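Local coordinates for N-acetyltransferase domain-containing protein (Xanthomonas campestris pv. campestris, PDB 2OZH) that is a putative GNAT-family N-acetyltransferase that probably transfers an acyl group, as its relatives do from acetyl-coenzyme A, to an acceptor not yet identified, at residues I16-I19 and H20-S24; Q25-D28 and W29-D32; I63-Y66 and A67-A70. All coordinates share one frame; numbering follows the deposited sequence. Where two conformers were deposited one is given.

Interaction 1: residues I16-I19 and H20-S24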
ATOM      1  N   ILE A  16      13.600   4.651 -16.779  1.00 10.51           N
ATOM      2  CA  ILE A  16      13.248   3.342 -16.264  1.00 10.45           C
ATOM      3  C   ILE A  16      14.477   2.459 -16.185  1.00 10.75           C
ATOM      4  O   ILE A  16      14.623   1.703 -15.222  1.00 11.29           O
ATOM      5  CB  ILE A  16      12.124   2.682 -17.124  1.00 12.14           C
ATOM      6  CG1 ILE A  16      10.888   3.589 -17.234  1.00 14.07           C
ATOM      7  CG2 ILE A  16      11.775   1.319 -16.574  1.00 14.71           C
ATOM      8  CD1 ILE A  16      10.167   3.864 -15.947  1.00 14.88           C
ATOM      9  N   GLY A  17      15.361   2.530 -17.172  1.00 11.03           N
ATOM     10  CA  GLY A  17      16.558   1.695 -17.136  1.00 10.30           C
ATOM     11  C   GLY A  17      17.435   2.035 -15.965  1.00 11.44           C
ATOM     12  O   GLY A  17      17.998   1.145 -15.314  1.00 11.58           O
ATOM     13  N   LEU A  18      17.621   3.325 -15.697  1.00 10.42           N
ATOM     14  CA  LEU A  18      18.391   3.722 -14.516  1.00  9.70           C
ATOM     15  C   LEU A  18      17.763   3.189 -13.234  1.00  9.61           C
ATOM     16  O   LEU A  18      18.472   2.723 -12.325  1.00 10.63           O
ATOM     17  CB  LEU A  18      18.483   5.255 -14.439  1.00 10.43           C
ATOM     18  CG  LEU A  18      19.114   5.820 -13.166  1.00 13.19           C
ATOM     19  CD1 LEU A  18      20.585   5.624 -13.113  1.00 14.74           C
ATOM     20  CD2 LEU A  18      18.734   7.281 -12.974  1.00 17.47           C
ATOM     21  N   ILE A  19      16.445   3.310 -13.108  1.00 10.08           N
ATOM     22  CA  ILE A  19      15.776   2.869 -11.919  1.00 10.31           C
ATOM     23  C   ILE A  19      15.935   1.362 -11.784  1.00 10.13           C
ATOM     24  O   ILE A  19      16.182   0.848 -10.702  1.00 10.91           O
ATOM     25  CB  ILE A  19      14.283   3.284 -11.953  1.00 10.71           C
ATOM     26  CG1 ILE A  19      14.134   4.795 -11.905  1.00 10.46           C
ATOM     27  CG2 ILE A  19      13.509   2.616 -10.821  1.00 10.96           C
ATOM     28  CD1 ILE A  19      12.759   5.238 -12.372  1.00 12.07           C
ATOM     29  N   HIS A  20      15.703   0.629 -12.858  1.00 10.22           N
ATOM     30  CA  HIS A  20      15.869  -0.809 -12.853  1.00  9.63           C
ATOM     31  C   HIS A  20      17.272  -1.222 -12.437  1.00 10.35           C
ATOM     32  O   HIS A  20      17.446  -2.080 -11.562  1.00 11.07           O
ATOM     33  CB  HIS A  20      15.541  -1.364 -14.240  1.00 10.06           C
ATOM     34  CG  HIS A  20      15.804  -2.826 -14.417  1.00 10.04           C
ATOM     35  ND1 HIS A  20      16.278  -3.323 -15.613  1.00 11.32           N
ATOM     36  CD2 HIS A  20      15.666  -3.878 -13.580  1.00 12.13           C
ATOM     37  CE1 HIS A  20      16.439  -4.638 -15.483  1.00 12.28           C
ATOM     38  NE2 HIS A  20      16.042  -5.005 -14.273  1.00 11.75           N
ATOM     39  N   ARG A  21      18.289  -0.648 -13.052  1.00 10.11           N
ATOM     40  CA  ARG A  21      19.663  -1.017 -12.698  1.00  9.99           C
ATOM     41  C   ARG A  21      19.950  -0.718 -11.240  1.00 10.59           C
ATOM     42  O   ARG A  21      20.556  -1.514 -10.532  1.00 10.67           O
ATOM     43  CB  ARG A  21      20.655  -0.273 -13.614  1.00  9.96           C
ATOM     44  CG  ARG A  21      20.597  -0.713 -15.080  1.00 11.95           C
ATOM     45  CD  ARG A  21      21.217   0.369 -16.099  1.00 13.39           C
ATOM     46  NE  ARG A  21      20.773   0.000 -17.439  1.00 12.02           N
ATOM     47  CZ  ARG A  21      20.120   0.732 -18.294  1.00 11.53           C
ATOM     48  NH1 ARG A  21      19.913   2.047 -18.099  1.00 12.88           N
ATOM     49  NH2 ARG A  21      19.622   0.144 -19.364  1.00 13.34           N
ATOM     50  N   THR A  22      19.527   0.459 -10.792  1.00 10.58           N
ATOM     51  CA  THR A  22      19.778   0.893  -9.413  1.00 10.08           C
ATOM     52  C   THR A  22      19.114  -0.033  -8.425  1.00 11.21           C
ATOM     53  O   THR A  22      19.743  -0.521  -7.473  1.00 11.47           O
ATOM     54  CB  THR A  22      19.324   2.336  -9.214  1.00 10.39           C
ATOM     55  OG1 THR A  22      20.109   3.222 -10.033  1.00 11.01           O
ATOM     56  CG2 THR A  22      19.439   2.754  -7.741  1.00 10.72           C
ATOM     57  N   LEU A  23      17.830  -0.282  -8.630  1.00 10.63           N
ATOM     58  CA  LEU A  23      17.092  -1.140  -7.701  1.00 10.57           C
ATOM     59  C   LEU A  23      17.641  -2.560  -7.721  1.00 10.62           C
ATOM     60  O   LEU A  23      17.847  -3.189  -6.672  1.00 12.81           O
ATOM     61  CB  LEU A  23      15.591  -1.133  -8.024  1.00 11.43           C
ATOM     62  CG  LEU A  23      14.866   0.192  -7.783  1.00 12.22           C
ATOM     63  CD1 LEU A  23      13.421   0.040  -8.107  1.00 13.72           C
ATOM     64  CD2 LEU A  23      15.036   0.683  -6.344  1.00 14.41           C
ATOM     65  N   SER A  24      17.895  -3.093  -8.913  1.00 11.53           N
ATOM     66  CA  SER A  24      18.339  -4.470  -9.081  0.50 10.45           C
ATOM     67  C   SER A  24      19.708  -4.725  -8.519  1.00 12.30           C
ATOM     68  O   SER A  24      19.993  -5.805  -8.002  1.00 12.62           O
ATOM     69  CB  SER A  24      18.387  -4.830 -10.570  0.50  9.38           C
ATOM     70  OG  SER A  24      18.813  -6.190 -10.729  0.50  9.33           O
TER
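His20 N meets Ile16 O at 2.8 Å in a nearly straight bond, the first of five consecutive i to i+4 backbone bonds that make residues 16-24 an alpha-helix. The imidazole leads away from the preceding turn, packs on Leu35 of helix 35-43 and makes a weak hydrogen bond through NE2 to Ile33 O. Arg21 instead folds back along the helix. With CG beside the backbone N (chi1 -67°) and the chain extended as far as NE, its aliphatic part runs past the Gly17 carbonyl, CG lying 3.2 Å from Gly17 O. The guanidinium then comes down with one face over Gly17 C, 3.3 Å from NH1, at a residue with no side chain to stand in the way. At Thr22 the hydroxyl turns back on its own helix: OG1 donates to Leu18 O at 2.9 Å, while Thr22 N reaches the same oxygen from the opposite face of the carbonyl plane. One acceptor thus serves two donors, which fixes the rotation of the threonine. Leu23 lies side by side with Ile19, both pointing the same way, and its CD1 touches Ile19 CG2 at 3.7 Å. Ile19 also packs on Phe59 of the sheet. With Ile19 and Leu23 buried and Arg21 exposed, helix 16-26 is amphipathic, and its apolar side lies against the central sheet of the GNAT fold.

Interaction 2: residues Q25-D28 and W29-D32; sequences QDTD and WAKD. With EDO (1,2-ethanediol), chain F.
Thr27, just before a type I beta turn from Asp28 to Lys31, meets Trp29 within it, where the chain leaves helix 16-26. The apolar part of the contact is a CH-pi interaction: Thr27 CB sits 3.5 Å from the centroid of the six-membered ring of Trp29, almost exactly on the ring normal. The methyl CG2 lies over the same face, 3.5 Å from Trp29 CZ2. This works because the indole of Trp29 rises between its own backbone N and carbonyl (chi1 68°) and so leans back over the threonine two residues earlier. Beyond the segments, Trp29 NE1 donates to Asp74 OD1, which fixes the tilt of the indole, and Arg104 of the second subunit packs against Trp29.

The hydrogen bonds run beside this CH-pi contact. Lys31 N to Asp28 O, the bond that closes the turn, is weak at 3.4 Å, though straight. A weak bond also links O1 of an ethanediol, probably from the crystallisation liquor, to Asp26 O. Thr27 OG1 has two backbone partners, as it is also hydrogen-bonded to Leu23 O of the helix; on the turn side it accepts from Ala30 N at 3.1 Å, with an N-H...O angle of 143°.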
ATOM      1  N   GLN A  25      20.591  -3.754  -8.677  1.00 12.06           N
ATOM      2  CA  GLN A  25      22.005  -3.964  -8.359  1.00 12.65           C
ATOM      3  C   GLN A  25      22.495  -3.283  -7.109  1.00 13.36           C
ATOM      4  O   GLN A  25      23.448  -3.783  -6.478  1.00 15.21           O
ATOM      5  CB  GLN A  25      22.854  -3.519  -9.546  1.00 12.53           C
ATOM      6  CG  GLN A  25      22.520  -4.249 -10.817  1.00 13.65           C
ATOM      7  CD  GLN A  25      23.250  -3.752 -12.023  1.00 16.06           C
ATOM      8  OE1 GLN A  25      23.497  -2.552 -12.168  1.00 14.98           O
ATOM      9  NE2 GLN A  25      23.562  -4.664 -12.935  1.00 13.49           N
ATOM     10  N   ASP A  26      21.914  -2.141  -6.749  1.00 12.16           N
ATOM     11  CA  ASP A  26      22.445  -1.325  -5.666  1.00 13.47           C
ATOM     12  C   ASP A  26      21.531  -1.193  -4.458  1.00 15.79           C
ATOM     13  O   ASP A  26      21.782  -0.343  -3.609  1.00 18.35           O
ATOM     14  CB  ASP A  26      22.788   0.049  -6.220  1.00 14.42           C
ATOM     15  CG  ASP A  26      23.885  -0.025  -7.256  1.00 14.58           C
ATOM     16  OD1 ASP A  26      24.947  -0.633  -6.956  1.00 16.21           O
ATOM     17  OD2 ASP A  26      23.717   0.478  -8.394  1.00 15.93           O
ATOM     18  N   THR A  27      20.522  -2.054  -4.356  1.00 14.11           N
ATOM     19  CA  THR A  27      19.654  -2.116  -3.186  1.00 15.13           C
ATOM     20  C   THR A  27      19.527  -3.558  -2.728  1.00 17.32           C
ATOM     21  O   THR A  27      19.603  -4.472  -3.518  1.00 18.62           O
ATOM     22  CB  THR A  27      18.242  -1.519  -3.430  1.00 15.01           C
ATOM     23  OG1 THR A  27      17.398  -2.455  -4.120  1.00 15.53           O
ATOM     24  CG2 THR A  27      18.288  -0.193  -4.164  1.00 15.98           C
ATOM     25  N   ASP A  28      19.276  -3.772  -1.436  1.00 17.52           N
ATOM     26  CA  ASP A  28      18.973  -5.130  -1.016  1.00 19.21           C
ATOM     27  C   ASP A  28      17.497  -5.484  -1.202  1.00 17.59           C
ATOM     28  O   ASP A  28      17.160  -6.636  -1.578  1.00 19.47           O
ATOM     29  CB  ASP A  28      19.457  -5.410   0.405  1.00 21.97           C
ATOM     30  CG  ASP A  28      18.883  -4.498   1.428  1.00 24.94           C
ATOM     31  OD1 ASP A  28      18.116  -3.566   1.112  1.00 25.39           O
ATOM     32  OD2 ASP A  28      19.206  -4.742   2.619  1.00 28.13           O
ATOM     33  N   TRP A  29      16.621  -4.491  -1.025  1.00 16.13           N
ATOM     34  CA  TRP A  29      15.209  -4.759  -1.014  1.00 16.38           C
ATOM     35  C   TRP A  29      14.675  -5.114  -2.394  1.00 18.39           C
ATOM     36  O   TRP A  29      13.648  -5.741  -2.518  1.00 20.02           O
ATOM     37  CB  TRP A  29      14.398  -3.572  -0.429  1.00 17.31           C
ATOM     38  CG  TRP A  29      14.404  -2.311  -1.273  1.00 15.41           C
ATOM     39  CD1 TRP A  29      13.587  -2.051  -2.318  1.00 15.94           C
ATOM     40  CD2 TRP A  29      15.267  -1.185  -1.153  1.00 15.22           C
ATOM     41  NE1 TRP A  29      13.857  -0.805  -2.855  1.00 15.39           N
ATOM     42  CE2 TRP A  29      14.903  -0.264  -2.170  1.00 14.44           C
ATOM     43  CE3 TRP A  29      16.326  -0.849  -0.294  1.00 17.88           C
ATOM     44  CZ2 TRP A  29      15.541   0.973  -2.330  1.00 16.39           C
ATOM     45  CZ3 TRP A  29      16.954   0.381  -0.472  1.00 18.09           C
ATOM     46  CH2 TRP A  29      16.555   1.267  -1.463  1.00 20.00           C
ATOM     47  N   ALA A  30      15.373  -4.716  -3.449  1.00 15.64           N
ATOM     48  CA  ALA A  30      14.915  -5.026  -4.789  1.00 14.92           C
ATOM     49  C   ALA A  30      15.974  -5.720  -5.611  1.00 14.07           C
ATOM     50  O   ALA A  30      15.905  -5.740  -6.834  1.00 14.11           O
ATOM     51  CB  ALA A  30      14.424  -3.761  -5.487  1.00 14.79           C
ATOM     52  N   LYS A  31      16.948  -6.347  -4.946  1.00 13.34           N
ATOM     53  CA  LYS A  31      18.005  -7.078  -5.629  0.50 14.06           C
ATOM     54  C   LYS A  31      17.425  -8.022  -6.678  1.00 13.01           C
ATOM     55  O   LYS A  31      16.523  -8.832  -6.377  1.00 15.55           O
ATOM     56  CB  LYS A  31      18.860  -7.888  -4.626  0.50 14.20           C
ATOM     57  CG  LYS A  31      20.055  -8.581  -5.267  0.50 17.09           C
ATOM     58  CD  LYS A  31      20.857  -9.412  -4.255  0.50 18.68           C
ATOM     59  CE  LYS A  31      21.932 -10.229  -4.954  0.50 26.38           C
ATOM     60  NZ  LYS A  31      22.802 -10.960  -3.974  0.50 25.84           N
ATOM     61  N   ASP A  32      17.939  -7.923  -7.903  1.00 12.82           N
ATOM     62  CA  ASP A  32      17.579  -8.792  -9.023  1.00 12.71           C
ATOM     63  C   ASP A  32      16.152  -8.603  -9.539  1.00 12.93           C
ATOM     64  O   ASP A  32      15.676  -9.398 -10.341  1.00 14.83           O
ATOM     65  CB  ASP A  32      17.857 -10.269  -8.699  1.00 14.15           C
ATOM     66  CG  ASP A  32      19.335 -10.577  -8.586  1.00 18.85           C
ATOM     67  OD1 ASP A  32      20.128 -10.020  -9.371  1.00 17.51           O
ATOM     68  OD2 ASP A  32      19.714 -11.402  -7.718  1.00 21.19           O
TER
HETATM   69  C1  EDO F 302      21.577   3.857  -4.030  1.00 34.08           C
HETATM   70  O1  EDO F 302      20.660   2.775  -4.020  1.00 38.97           O
HETATM   71  C2  EDO F 302      21.683   4.493  -5.407  1.00 32.12           C
HETATM   72  O2  EDO F 302      22.897   4.099  -6.089  1.00 24.21           O

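Interaction 3: residues I63-Y66 and A67-A70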
ATOM      1  N   ILE A  63       2.785   3.887  -3.145  1.00 10.44           N
ATOM      2  CA  ILE A  63       1.637   3.083  -3.519  1.00 10.14           C
ATOM      3  C   ILE A  63       0.506   3.554  -2.585  1.00 10.30           C
ATOM      4  O   ILE A  63       0.657   3.499  -1.373  1.00 11.09           O
ATOM      5  CB  ILE A  63       1.904   1.599  -3.313  1.00 10.14           C
ATOM      6  CG1 ILE A  63       3.130   1.174  -4.130  1.00 11.11           C
ATOM      7  CG2 ILE A  63       0.691   0.789  -3.724  1.00 12.76           C
ATOM      8  CD1 ILE A  63       3.587  -0.239  -3.832  1.00 13.73           C
ATOM      9  N   SER A  64      -0.617   3.970  -3.148  1.00 10.59           N
ATOM     10  CA  SER A  64      -1.672   4.576  -2.336  1.00 10.11           C
ATOM     11  C   SER A  64      -3.012   4.469  -2.998  1.00 10.28           C
ATOM     12  O   SER A  64      -3.102   4.360  -4.221  1.00 11.15           O
ATOM     13  CB  SER A  64      -1.335   6.046  -2.136  1.00 10.89           C
ATOM     14  OG  SER A  64      -2.270   6.731  -1.292  1.00 10.37           O
ATOM     15  N   ASP A  65      -4.073   4.546  -2.186  1.00 10.21           N
ATOM     16  CA  ASP A  65      -5.424   4.751  -2.685  1.00  9.96           C
ATOM     17  C   ASP A  65      -5.799   6.228  -2.791  1.00  9.94           C
ATOM     18  O   ASP A  65      -6.927   6.536  -3.145  1.00 10.64           O
ATOM     19  CB  ASP A  65      -6.440   3.984  -1.859  1.00  9.77           C
ATOM     20  CG  ASP A  65      -6.563   4.476  -0.456  1.00 10.10           C
ATOM     21  OD1 ASP A  65      -5.794   5.379  -0.053  1.00 10.02           O
ATOM     22  OD2 ASP A  65      -7.472   3.962   0.244  1.00 11.32           O
ATOM     23  N   TYR A  66      -4.862   7.121  -2.462  1.00 10.85           N
ATOM     24  CA  TYR A  66      -5.072   8.567  -2.518  1.00 11.20           C
ATOM     25  C   TYR A  66      -6.237   8.992  -1.651  1.00 10.65           C
ATOM     26  O   TYR A  66      -6.931   9.996  -1.930  1.00 12.12           O
ATOM     27  CB  TYR A  66      -5.249   9.058  -3.970  1.00 12.06           C
ATOM     28  CG  TYR A  66      -4.211   8.455  -4.877  1.00 11.99           C
ATOM     29  CD1 TYR A  66      -2.857   8.614  -4.624  1.00 12.42           C
ATOM     30  CD2 TYR A  66      -4.575   7.634  -5.928  1.00 12.94           C
ATOM     31  CE1 TYR A  66      -1.892   7.967  -5.390  1.00 13.15           C
ATOM     32  CE2 TYR A  66      -3.619   6.999  -6.731  1.00 13.66           C
ATOM     33  CZ  TYR A  66      -2.273   7.158  -6.435  1.00 14.07           C
ATOM     34  OH  TYR A  66      -1.306   6.536  -7.212  1.00 16.33           O
ATOM     35  N   ALA A  67      -6.466   8.238  -0.574  1.00 10.39           N
ATOM     36  CA  ALA A  67      -7.610   8.465   0.291  1.00  9.80           C
ATOM     37  C   ALA A  67      -7.411   8.102   1.749  1.00 10.76           C
ATOM     38  O   ALA A  67      -7.717   8.919   2.625  1.00 11.18           O
ATOM     39  CB  ALA A  67      -8.816   7.731  -0.256  1.00 11.48           C
ATOM     40  N   THR A  68      -6.885   6.906   2.002  1.00 10.01           N
ATOM     41  CA  THR A  68      -6.770   6.366   3.346  1.00  9.82           C
ATOM     42  C   THR A  68      -5.379   5.847   3.728  1.00  9.99           C
ATOM     43  O   THR A  68      -5.060   5.825   4.904  1.00 10.38           O
ATOM     44  CB  THR A  68      -7.777   5.239   3.629  1.00 10.55           C
ATOM     45  OG1 THR A  68      -7.424   4.046   2.901  1.00 11.19           O
ATOM     46  CG2 THR A  68      -9.197   5.681   3.338  1.00 10.62           C
ATOM     47  N   PHE A  69      -4.586   5.409   2.749  1.00 10.47           N
ATOM     48  CA  PHE A  69      -3.369   4.658   3.000  1.00 10.09           C
ATOM     49  C   PHE A  69      -2.340   4.952   1.940  1.00 11.27           C
ATOM     50  O   PHE A  69      -2.673   5.082   0.761  1.00 10.95           O
ATOM     51  CB  PHE A  69      -3.656   3.150   2.954  1.00 10.88           C
ATOM     52  CG  PHE A  69      -2.411   2.307   3.075  1.00 11.33           C
ATOM     53  CD1 PHE A  69      -1.884   1.958   4.307  1.00 12.71           C
ATOM     54  CD2 PHE A  69      -1.754   1.854   1.926  1.00 12.10           C
ATOM     55  CE1 PHE A  69      -0.720   1.208   4.374  1.00 14.09           C
ATOM     56  CE2 PHE A  69      -0.611   1.109   2.014  1.00 11.31           C
ATOM     57  CZ  PHE A  69      -0.099   0.779   3.240  1.00 11.75           C
ATOM     58  N   ALA A  70      -1.078   5.050   2.357  1.00 10.07           N
ATOM     59  CA  ALA A  70       0.045   5.079   1.415  1.00  9.71           C
ATOM     60  C   ALA A  70       1.217   4.305   1.987  1.00 11.08           C
ATOM     61  O   ALA A  70       1.393   4.238   3.200  1.00 10.74           O
ATOM     62  CB  ALA A  70       0.485   6.500   1.106  1.00 10.32           C
TER
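Asp65 and Thr68 cross at about a right angle in the loop of the hairpin formed by strands 55-64 and 69-77. The carboxylate of Asp65 turns inward over the loop, because CG stands between the backbone N and the carbonyl (chi1 66°). Its two oxygens divide the work. OD1 takes three backbone N-H groups: Thr68 N at 2.8 Å and Phe69 N at 3.1 Å approach on the syn side, both tilted out of the carboxylate plane, whereas Ala67 N, at 3.0 Å, comes from above it. OD2 accepts the Thr68 hydroxyl on its syn side, OG1 to OD2 being 2.7 Å.

Ser64 points to the same face of the sheet as Ala70, its antiparallel non-hydrogen-bonded partner. With OG anti to the backbone N (chi1 -177°), the hydroxyl donates to Phe69 O at 2.7 Å and accepts from Tyr66 N, 2.9 Å away, forming an ST turn. Across the dimer interface, Arg61 of the second subunit makes a salt bridge to Asp65 OD2 and a hydrogen bond to Thr68 OG1, while Tyr71 of that subunit stacks on the ring of Phe69. So many donors round one buried carboxylate would be expected to keep Asp65 ionised, and they tie the shape of the loop to the dimer contact.

Interactions 1 and 2 adjoin, their centres about 9 Å apart, and share helix 16-26; Ser24 O and Asp32 N probably form a hydrogen bond between them. Interaction 3 lies on the opposite side of the chain's centre, about 24 Å from interaction 1 centre to centre, at the end of a hairpin in the sheet. The partly buried helix relies on regular backbone bonding with apolar packing on one flank. The turn after it is a surface contact, where weaker bonds are supplemented by a threonine-tryptophan CH-pi contact. The buried hairpin end 63-70 depends instead on a carboxylate and two hydroxyls, and most of its residues, Asp65 and Phe69 among them, reach the second subunit, which interaction 2 touches through Trp29 and interaction 1 does not.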